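Local structure of aminofutalosine deaminase (Helicobacter pylori, 7LKK) at residues Ala74-Ala78 with Leu338-Leu342; Ser324-Asp328 with Glu341-Phe345; Phe25-Cys31 with Leu361-His367. The protein catalyses the hydrolytic deamination of aminofutalosine in the menaquinone pathway, as a metal-dependent enzyme of the amidohydrolase family. All blocks are in the same frame, centred on the assembly; numbering follows the deposited sequence.

Interaction 1: residues Ala74-Ala78 with Leu338-Leu342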
loop_
_atom_site.group_PDB
_atom_site.type_symbol
_atom_site.label_atom_id
_atom_site.label_comp_id
_atom_site.label_asym_id
_atom_site.label_seq_id
_atom_site.Cartn_x
_atom_site.Cartn_y
_atom_site.Cartn_z
ATOM N N ALA A 74 -9.675 20.289 2.226
ATOM C CA ALA A 74 -8.248 20.010 2.159
ATOM C C ALA A 74 -7.834 19.126 3.331
ATOM O O ALA A 74 -8.395 19.204 4.428
ATOM C CB ALA A 74 -7.441 21.309 2.163
ATOM N N PHE A 75 -6.848 18.269 3.087
ATOM C CA PHE A 75 -6.428 17.322 4.104
ATOM C C PHE A 75 -5.620 18.018 5.194
ATOM O O PHE A 75 -5.071 19.106 5.006
ATOM C CB PHE A 75 -5.586 16.206 3.491
ATOM C CG PHE A 75 -6.363 15.269 2.614
ATOM C CD1 PHE A 75 -7.575 14.749 3.033
ATOM C CD2 PHE A 75 -5.873 14.902 1.372
ATOM C CE1 PHE A 75 -8.290 13.885 2.226
ATOM C CE2 PHE A 75 -6.580 14.038 0.559
ATOM C CZ PHE A 75 -7.792 13.529 0.987
ATOM N N ILE A 76 -5.558 17.365 6.350
ATOM C CA ILE A 76 -4.671 17.751 7.439
ATOM C C ILE A 76 -3.726 16.584 7.687
ATOM O O ILE A 76 -4.175 15.454 7.920
ATOM C CB ILE A 76 -5.443 18.115 8.715
ATOM C CG1 ILE A 76 -6.228 19.417 8.522
ATOM C CG2 ILE A 76 -4.486 18.248 9.893
ATOM C CD1 ILE A 76 -7.644 19.217 8.029
ATOM N N ASN A 77 -2.424 16.848 7.615
ATOM C CA ASN A 77 -1.388 15.855 7.894
ATOM C C ASN A 77 -0.768 16.245 9.233
ATOM O O ASN A 77 0.114 17.105 9.290
ATOM C CB ASN A 77 -0.353 15.807 6.772
ATOM C CG ASN A 77 0.616 14.647 6.919
ATOM O OD1 ASN A 77 0.460 13.800 7.799
ATOM N ND2 ASN A 77 1.624 14.603 6.055
ATOM N N ALA A 78 -1.235 15.609 10.308
ATOM C CA ALA A 78 -0.999 16.098 11.661
ATOM C C ALA A 78 0.372 15.748 12.222
ATOM O O ALA A 78 0.690 16.198 13.329
ATOM C CB ALA A 78 -2.078 15.560 12.605
ATOM N N LEU A 338 -0.402 12.057 1.389
ATOM C CA LEU A 338 -1.357 11.545 2.366
ATOM C C LEU A 338 -2.295 10.526 1.735
ATOM O O LEU A 338 -2.767 9.611 2.419
ATOM C CB LEU A 338 -2.152 12.690 2.996
ATOM C CG LEU A 338 -2.968 12.306 4.236
ATOM C CD1 LEU A 338 -2.083 11.670 5.298
ATOM C CD2 LEU A 338 -3.706 13.505 4.808
ATOM N N LEU A 339 -2.561 10.654 0.433
ATOM C CA LEU A 339 -3.395 9.670 -0.252
ATOM C C LEU A 339 -2.724 8.301 -0.280
ATOM O O LEU A 339 -3.392 7.274 -0.105
ATOM C CB LEU A 339 -3.708 10.150 -1.668
ATOM C CG LEU A 339 -4.620 11.378 -1.749
ATOM C CD1 LEU A 339 -4.576 12.001 -3.134
ATOM C CD2 LEU A 339 -6.043 11.011 -1.372
ATOM N N ASP A 340 -1.406 8.266 -0.496
ATOM C CA ASP A 340 -0.672 7.010 -0.386
ATOM C C ASP A 340 -0.773 6.441 1.023
ATOM O O ASP A 340 -0.957 5.231 1.202
ATOM C CB ASP A 340 0.795 7.216 -0.768
ATOM C CG ASP A 340 0.992 7.430 -2.258
ATOM O OD1 ASP A 340 0.018 7.283 -3.021
ATOM O OD2 ASP A 340 2.130 7.748 -2.665
ATOM N N GLU A 341 -0.663 7.305 2.036
ATOM C CA GLU A 341 -0.761 6.851 3.420
ATOM C C GLU A 341 -2.142 6.289 3.721
ATOM O O GLU A 341 -2.274 5.305 4.460
ATOM C CB GLU A 341 -0.439 8.004 4.374
ATOM C CG GLU A 341 -0.093 7.566 5.786
ATOM C CD GLU A 341 1.226 6.825 5.856
ATOM O OE1 GLU A 341 2.095 7.070 4.992
ATOM O OE2 GLU A 341 1.396 5.994 6.772
ATOM N N LEU A 342 -3.187 6.903 3.162
ATOM C CA LEU A 342 -4.542 6.421 3.402
ATOM C C LEU A 342 -4.768 5.055 2.766
ATOM O O LEU A 342 -5.446 4.201 3.346
ATOM C CB LEU A 342 -5.558 7.438 2.882
ATOM C CG LEU A 342 -5.551 8.771 3.638
ATOM C CD1 LEU A 342 -6.504 9.774 2.998
ATOM C CD2 LEU A 342 -5.887 8.556 5.108
#
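A chi1 of -70° places the ring of Phe75 opposite its own carbonyl carbon and carries it off strand 69-80 toward helix 338-348, while Leu338, with CG trans to the backbone N (chi1 -168°), reaches back from the first turn of that helix. The two meet near the root of the phenylalanine: Leu338 CD2 lies 3.5 Å from Phe75 CB, and the same methyl rests 3.7 Å from Ile76 O on the strand backbone. Farther out, Leu339 crosses the aromatic side chain at about a right angle, with its CD2 3.6 Å from Phe75 CE2. The forked leucine ends suit this place, because one branch can fill the angle between ring and strand while the other serves a different neighbour. Thus Leu338 CD1 slides past the amide of Asn77, whose ND2 is engaged by Gln125 instead. The axes of segments 75-78 and 338-342 make an angle of 78°, and the pairing joins the first strand of the TIM barrel, which carries the metal ligand His79, to the helix following its last strand. Cohesion between the two segments therefore rests on dispersion and the exclusion of water, with shape fit doing the work of directional bonds.

Interaction 2: residues Ser324-Asp328 with Glu341-Phe345. With MCF ((8R)-3-(5-S-methyl-5-thio-beta-D-ribofuranosyl)-3,6,7,8-tetrahydroimidazo[4,5-d][1,3]diazepin-8-ol), chain J.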
loop_
_atom_site.group_PDB
_atom_site.type_symbol
_atom_site.label_atom_id
_atom_site.label_comp_id
_atom_site.label_asym_id
_atom_site.label_seq_id
_atom_site.Cartn_x
_atom_site.Cartn_y
_atom_site.Cartn_z
ATOM N N SER A 324 -6.446 10.184 13.905
ATOM C CA SER A 324 -6.078 10.907 12.700
ATOM C C SER A 324 -4.916 10.180 12.031
ATOM O O SER A 324 -4.048 9.617 12.705
ATOM C CB SER A 324 -5.683 12.355 13.010
ATOM O OG SER A 324 -6.658 12.997 13.812
ATOM N N VAL A 325 -4.903 10.198 10.702
ATOM C CA VAL A 325 -3.917 9.466 9.911
ATOM C C VAL A 325 -2.877 10.445 9.386
ATOM O O VAL A 325 -3.225 11.464 8.778
ATOM C CB VAL A 325 -4.586 8.702 8.755
ATOM C CG1 VAL A 325 -3.544 7.891 7.986
ATOM C CG2 VAL A 325 -5.687 7.801 9.287
ATOM N N ALA A 326 -1.601 10.133 9.610
ATOM C CA ALA A 326 -0.497 10.996 9.216
ATOM C C ALA A 326 0.598 10.178 8.542
ATOM O O ALA A 326 0.709 8.965 8.733
ATOM C CB ALA A 326 0.086 11.753 10.418
ATOM N N THR A 327 1.417 10.871 7.749
ATOM C CA THR A 327 2.447 10.224 6.942
ATOM C C THR A 327 3.729 9.947 7.713
ATOM O O THR A 327 4.533 9.125 7.260
ATOM C CB THR A 327 2.796 11.092 5.731
ATOM O OG1 THR A 327 3.297 12.361 6.180
ATOM C CG2 THR A 327 1.573 11.318 4.860
ATOM N N ASP A 328 3.944 10.623 8.845
ATOM C CA ASP A 328 5.259 10.693 9.475
ATOM C C ASP A 328 6.231 11.332 8.489
ATOM O O ASP A 328 5.807 12.018 7.552
ATOM C CB ASP A 328 5.744 9.309 9.925
ATOM C CG ASP A 328 6.338 9.321 11.323
ATOM O OD1 ASP A 328 6.646 10.418 11.827
ATOM O OD2 ASP A 328 6.502 8.232 11.914
ATOM N N GLU A 341 -0.663 7.305 2.036
ATOM C CA GLU A 341 -0.761 6.851 3.420
ATOM C C GLU A 341 -2.142 6.289 3.721
ATOM O O GLU A 341 -2.274 5.305 4.460
ATOM C CB GLU A 341 -0.439 8.004 4.374
ATOM C CG GLU A 341 -0.093 7.566 5.786
ATOM C CD GLU A 341 1.226 6.825 5.856
ATOM O OE1 GLU A 341 2.095 7.070 4.992
ATOM O OE2 GLU A 341 1.396 5.994 6.772
ATOM N N LEU A 342 -3.187 6.903 3.162
ATOM C CA LEU A 342 -4.542 6.421 3.402
ATOM C C LEU A 342 -4.768 5.055 2.766
ATOM O O LEU A 342 -5.446 4.201 3.346
ATOM C CB LEU A 342 -5.558 7.438 2.882
ATOM C CG LEU A 342 -5.551 8.771 3.638
ATOM C CD1 LEU A 342 -6.504 9.774 2.998
ATOM C CD2 LEU A 342 -5.887 8.556 5.108
ATOM N N ARG A 343 -4.200 4.825 1.580
ATOM C CA ARG A 343 -4.299 3.503 0.969
ATOM C C ARG A 343 -3.519 2.467 1.769
ATOM O O ARG A 343 -3.966 1.323 1.912
ATOM C CB ARG A 343 -3.813 3.551 -0.479
ATOM C CG ARG A 343 -4.821 4.168 -1.439
ATOM C CD ARG A 343 -4.330 4.118 -2.873
ATOM N NE ARG A 343 -3.318 5.134 -3.145
ATOM C CZ ARG A 343 -3.590 6.380 -3.524
ATOM N NH1 ARG A 343 -4.850 6.773 -3.674
ATOM N NH2 ARG A 343 -2.601 7.234 -3.749
ATOM N N ALA A 344 -2.351 2.844 2.298
ATOM C CA ALA A 344 -1.639 1.945 3.199
ATOM C C ALA A 344 -2.478 1.652 4.433
ATOM O O ALA A 344 -2.505 0.518 4.926
ATOM C CB ALA A 344 -0.289 2.547 3.595
ATOM N N PHE A 345 -3.183 2.670 4.933
ATOM C CA PHE A 345 -4.079 2.502 6.074
ATOM C C PHE A 345 -5.162 1.470 5.774
ATOM O O PHE A 345 -5.468 0.616 6.616
ATOM C CB PHE A 345 -4.687 3.864 6.426
ATOM C CG PHE A 345 -5.589 3.857 7.628
ATOM C CD1 PHE A 345 -5.063 3.830 8.909
ATOM C CD2 PHE A 345 -6.966 3.923 7.474
ATOM C CE1 PHE A 345 -5.897 3.844 10.018
ATOM C CE2 PHE A 345 -7.802 3.935 8.574
ATOM C CZ PHE A 345 -7.267 3.896 9.848
HETATM O O8 MCF J . 7.979 9.372 14.737
HETATM C C8 MCF J . 8.925 8.756 13.902
HETATM C C7 MCF J . 9.425 7.427 14.459
HETATM N N6 MCF J . 9.438 7.447 15.901
HETATM C C5 MCF J . 10.067 8.551 16.591
HETATM N N4 MCF J . 10.702 9.704 15.964
HETATM C C10 MCF J . 10.948 10.112 14.558
HETATM C C9 MCF J . 10.104 9.689 13.550
HETATM N N1 MCF J . 10.549 10.203 12.412
HETATM C C2 MCF J . 11.627 10.947 12.655
HETATM N N3 MCF J . 11.859 10.896 13.970
HETATM C C1S MCF J . 13.005 11.604 14.620
HETATM C C2S MCF J . 12.636 12.306 15.947
HETATM O O2S MCF J . 12.110 13.542 15.709
HETATM O O4S MCF J . 13.906 10.759 14.956
HETATM C C4S MCF J . 14.703 11.426 16.198
HETATM C C3S MCF J . 13.991 12.425 16.634
HETATM O O3S MCF J . 14.652 13.721 16.235
HETATM C C5S MCF J . 14.888 10.388 17.292
HETATM S S5S MCF J . 16.417 10.736 18.208
HETATM C C6S MCF J . 16.352 9.896 19.817
HETATM O O HOH W 1 3.495 6.355 8.258
#
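One face of the Phe345 ring carries Val325 CG2, a CH-pi contact with the methyl 4.0 Å from the centroid and only 11° off the ring normal; the ring of His349 also meets this phenylalanine, their planes inclined by about 55°. A second flat group, the carboxylate of Glu341, is turned beside the backbone of Thr327 by a bend at chi2, OE1 being 3.7 Å from Thr327 CA. Glu341 CG, anti to the backbone N (chi1 -162°), lies 3.4 Å from Ala326 O. Both carboxylate oxygens are buried, and each is satisfied: OE1 receives Asn333 ND2, OE2 the backbone N of Phe301, and a water donates to Glu341 OE2 at 2.6 Å while bonding weakly to Thr327 O. Val325, beta-branched as befits a strand, spends its second methyl on the helix too, CG1 sitting 3.8 Å from Leu342 CD2. Strand 323-325 is the last of the TIM barrel, and as in other amidohydrolases the aspartate beyond its C-terminal end, Asp328, binds the metal, here iron. Its OD2 lies 3.2 Å from MCF C8, the carbon bearing the inhibitor's hydroxyl, and is hydrogen-bonded to Ser302 OG. Next to it, Thr327 OG1 donates to Asp328 O at 2.9 Å, in the carbonyl plane and on a lone pair. That hydroxyl is further engaged by Asn77 ND2, and Thr80 OG1 is a second partner of Asp328 O.

Interaction 3: residues Phe25-Cys31 with Leu361-His367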
loop_
_atom_site.group_PDB
_atom_site.type_symbol
_atom_site.label_atom_id
_atom_site.label_comp_id
_atom_site.label_asym_id
_atom_site.label_seq_id
_atom_site.Cartn_x
_atom_site.Cartn_y
_atom_site.Cartn_z
ATOM N N PHE A 25 -17.924 15.668 -0.288
ATOM C CA PHE A 25 -17.716 15.025 1.005
ATOM C C PHE A 25 -17.707 16.117 2.068
ATOM O O PHE A 25 -16.785 16.939 2.112
ATOM C CB PHE A 25 -16.407 14.235 1.029
ATOM C CG PHE A 25 -16.357 13.090 0.052
ATOM C CD1 PHE A 25 -17.505 12.634 -0.580
ATOM C CD2 PHE A 25 -15.153 12.460 -0.225
ATOM C CE1 PHE A 25 -17.447 11.584 -1.474
ATOM C CE2 PHE A 25 -15.091 11.410 -1.115
ATOM C CZ PHE A 25 -16.239 10.969 -1.741
ATOM N N LEU A 26 -18.734 16.131 2.922
ATOM C CA LEU A 26 -18.801 17.147 3.967
ATOM C C LEU A 26 -17.770 16.903 5.060
ATOM O O LEU A 26 -17.287 17.859 5.679
ATOM C CB LEU A 26 -20.201 17.189 4.578
ATOM C CG LEU A 26 -21.340 17.725 3.713
ATOM C CD1 LEU A 26 -22.536 18.052 4.591
ATOM C CD2 LEU A 26 -20.896 18.951 2.932
ATOM N N CYS A 27 -17.430 15.637 5.304
ATOM C CA CYS A 27 -16.500 15.250 6.365
ATOM C C CYS A 27 -16.965 15.749 7.731
ATOM O O CYS A 27 -16.164 16.172 8.567
ATOM C CB CYS A 27 -15.080 15.723 6.059
ATOM S SG CYS A 27 -14.363 14.899 4.624
ATOM N N ASN A 28 -18.275 15.723 7.953
ATOM C CA ASN A 28 -18.751 15.732 9.322
ATOM C C ASN A 28 -18.610 14.326 9.896
ATOM O O ASN A 28 -18.275 13.373 9.186
ATOM C CB ASN A 28 -20.197 16.233 9.397
ATOM C CG ASN A 28 -21.112 15.573 8.372
ATOM O OD1 ASN A 28 -20.745 14.594 7.725
ATOM N ND2 ASN A 28 -22.315 16.116 8.226
ATOM N N GLU A 29 -18.860 14.190 11.200
ATOM C CA GLU A 29 -18.703 12.879 11.819
ATOM C C GLU A 29 -19.644 11.853 11.203
ATOM O O GLU A 29 -19.344 10.655 11.229
ATOM C CB GLU A 29 -18.926 12.968 13.330
ATOM C CG GLU A 29 -17.844 13.737 14.091
ATOM C CD GLU A 29 -16.434 13.197 13.872
ATOM O OE1 GLU A 29 -16.273 11.976 13.669
ATOM O OE2 GLU A 29 -15.480 14.003 13.909
ATOM N N LYS A 30 -20.769 12.301 10.637
ATOM C CA LYS A 30 -21.637 11.421 9.866
ATOM C C LYS A 30 -21.005 11.002 8.543
ATOM O O LYS A 30 -21.438 10.008 7.951
ATOM C CB LYS A 30 -22.976 12.114 9.605
ATOM C CG LYS A 30 -23.932 12.063 10.776
ATOM C CD LYS A 30 -25.169 12.909 10.521
ATOM C CE LYS A 30 -25.830 12.556 9.198
ATOM N NZ LYS A 30 -27.046 13.386 8.952
ATOM N N CYS A 31 -19.998 11.744 8.070
ATOM C CA CYS A 31 -19.346 11.490 6.784
ATOM C C CYS A 31 -20.354 11.575 5.638
ATOM O O CYS A 31 -20.455 10.683 4.795
ATOM C CB CYS A 31 -18.618 10.144 6.795
ATOM S SG CYS A 31 -17.086 10.137 5.858
ATOM N N LEU A 361 -11.050 8.649 5.813
ATOM C CA LEU A 361 -11.358 9.992 5.331
ATOM C C LEU A 361 -11.461 10.985 6.483
ATOM O O LEU A 361 -10.876 12.073 6.429
ATOM C CB LEU A 361 -12.653 9.976 4.516
ATOM C CG LEU A 361 -13.141 11.328 3.988
ATOM C CD1 LEU A 361 -12.070 11.995 3.140
ATOM C CD2 LEU A 361 -14.433 11.167 3.191
ATOM N N LEU A 362 -12.215 10.635 7.529
ATOM C CA LEU A 362 -12.305 11.511 8.693
ATOM C C LEU A 362 -10.959 11.639 9.395
ATOM O O LEU A 362 -10.652 12.693 9.965
ATOM C CB LEU A 362 -13.367 10.996 9.666
ATOM C CG LEU A 362 -14.809 11.000 9.151
ATOM C CD1 LEU A 362 -15.781 10.575 10.242
ATOM C CD2 LEU A 362 -15.175 12.365 8.598
ATOM N N GLY A 363 -10.150 10.577 9.372
ATOM C CA GLY A 363 -8.808 10.648 9.921
ATOM C C GLY A 363 -7.900 11.613 9.190
ATOM O O GLY A 363 -6.914 12.085 9.766
ATOM N N ALA A 364 -8.203 11.911 7.928
ATOM C CA ALA A 364 -7.407 12.829 7.130
ATOM C C ALA A 364 -7.999 14.228 7.057
ATOM O O ALA A 364 -7.375 15.116 6.469
ATOM C CB ALA A 364 -7.232 12.284 5.708
ATOM N N THR A 365 -9.187 14.444 7.621
ATOM C CA THR A 365 -9.833 15.746 7.527
ATOM C C THR A 365 -10.241 16.262 8.903
ATOM O O THR A 365 -9.441 16.908 9.588
ATOM C CB THR A 365 -11.048 15.682 6.594
ATOM O OG1 THR A 365 -11.967 14.683 7.054
ATOM C CG2 THR A 365 -10.611 15.348 5.169
ATOM N N ARG A 366 -11.478 15.968 9.317
ATOM C CA ARG A 366 -12.039 16.596 10.512
ATOM C C ARG A 366 -11.230 16.275 11.764
ATOM O O ARG A 366 -10.987 17.158 12.596
ATOM C CB ARG A 366 -13.492 16.157 10.697
ATOM C CG ARG A 366 -14.233 16.908 11.787
ATOM C CD ARG A 366 -15.708 16.537 11.815
ATOM N NE ARG A 366 -16.490 17.506 12.579
ATOM C CZ ARG A 366 -16.653 17.461 13.897
ATOM N NH1 ARG A 366 -16.091 16.492 14.605
ATOM N NH2 ARG A 366 -17.378 18.388 14.506
ATOM N N HIS A 367 -10.799 15.020 11.916
ATOM C CA HIS A 367 -10.099 14.628 13.136
ATOM C C HIS A 367 -8.748 15.322 13.246
ATOM O O HIS A 367 -8.371 15.789 14.327
ATOM C CB HIS A 367 -9.936 13.107 13.183
ATOM C CG HIS A 367 -11.229 12.368 13.341
ATOM N ND1 HIS A 367 -11.291 11.002 13.510
ATOM C CD2 HIS A 367 -12.511 12.805 13.346
ATOM C CE1 HIS A 367 -12.554 10.629 13.616
ATOM N NE2 HIS A 367 -13.315 11.706 13.521
#
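Cys27 and Leu361 form the close-packed half of this contact, Cys27 SG lying 3.8 Å from Leu361 CG, with the methyl of Thr365, CG2, also against the sulfur. Leu361 CD2 also touches Phe25 CD2 at 3.7 Å and the sulfur of Cys31; compact thiols and branched leucine ends mesh closely here. Leu362 drives its CD2 against the turn itself, 3.3 Å from Asn28 O. Thr365 turns its hydroxyl back to Leu361 O, which Ala364 N reaches from the opposite face of the carbonyl. The price of this packing is that Cys27 O is buried against the aliphatic part of Arg366 without a polar partner in the model.

Toward solvent the character changes, and the exposed Glu29, bent at chi2, holds two side chains with one carboxylate. Its OE1 uses the syn lone pair to accept from His367 NE2 at 3.0 Å, nearly straight at 173°, with carboxylate and ring almost coplanar. Its OE2 takes Arg366 NH1 at 2.7 Å on the anti lone pair, a salt bridge with an angle of 140° at the hydrogen; OE2 lies 22° out of the guanidinium plane, and the two planes stand nearly perpendicular. His367 ND1 bonds Val323 O, which is consistent with a doubly protonated imidazole, and Arg366 NE pairs with Glu378. The type I turn Asn28-Cys31 belongs to the link between antiparallel strands 23-25 and 33-34, and its docking onto helices 353-364 and 366-371, which come after the barrel's last strand, is the kind of junction by which amidohydrolases join their small beta domain to the TIM barrel.

Overall arrangement
Interactions 1 and 2 share helix 338-348, their centres 6 Å apart, and meet where Asn77 ND2 lies 2.8 Å from Thr327 OG1, probably a hydrogen bond tying the first barrel strand to the end of the last. Interaction 3 sits about 12 Å from the centre of interaction 1 and 14 Å from that of interaction 2, yet segment 361-367 reaches both: Ala364 O is 2.9 Å from Ile76 N, and Gly363 O is 2.9 Å from Val325 N. Proximity to the active site differs. Interaction 2 contributes Asp328 to the iron and the inhibitor pocket, the Asn77 side chain of interaction 1 is about 10 Å from the iron, and interaction 3 lies away from the site.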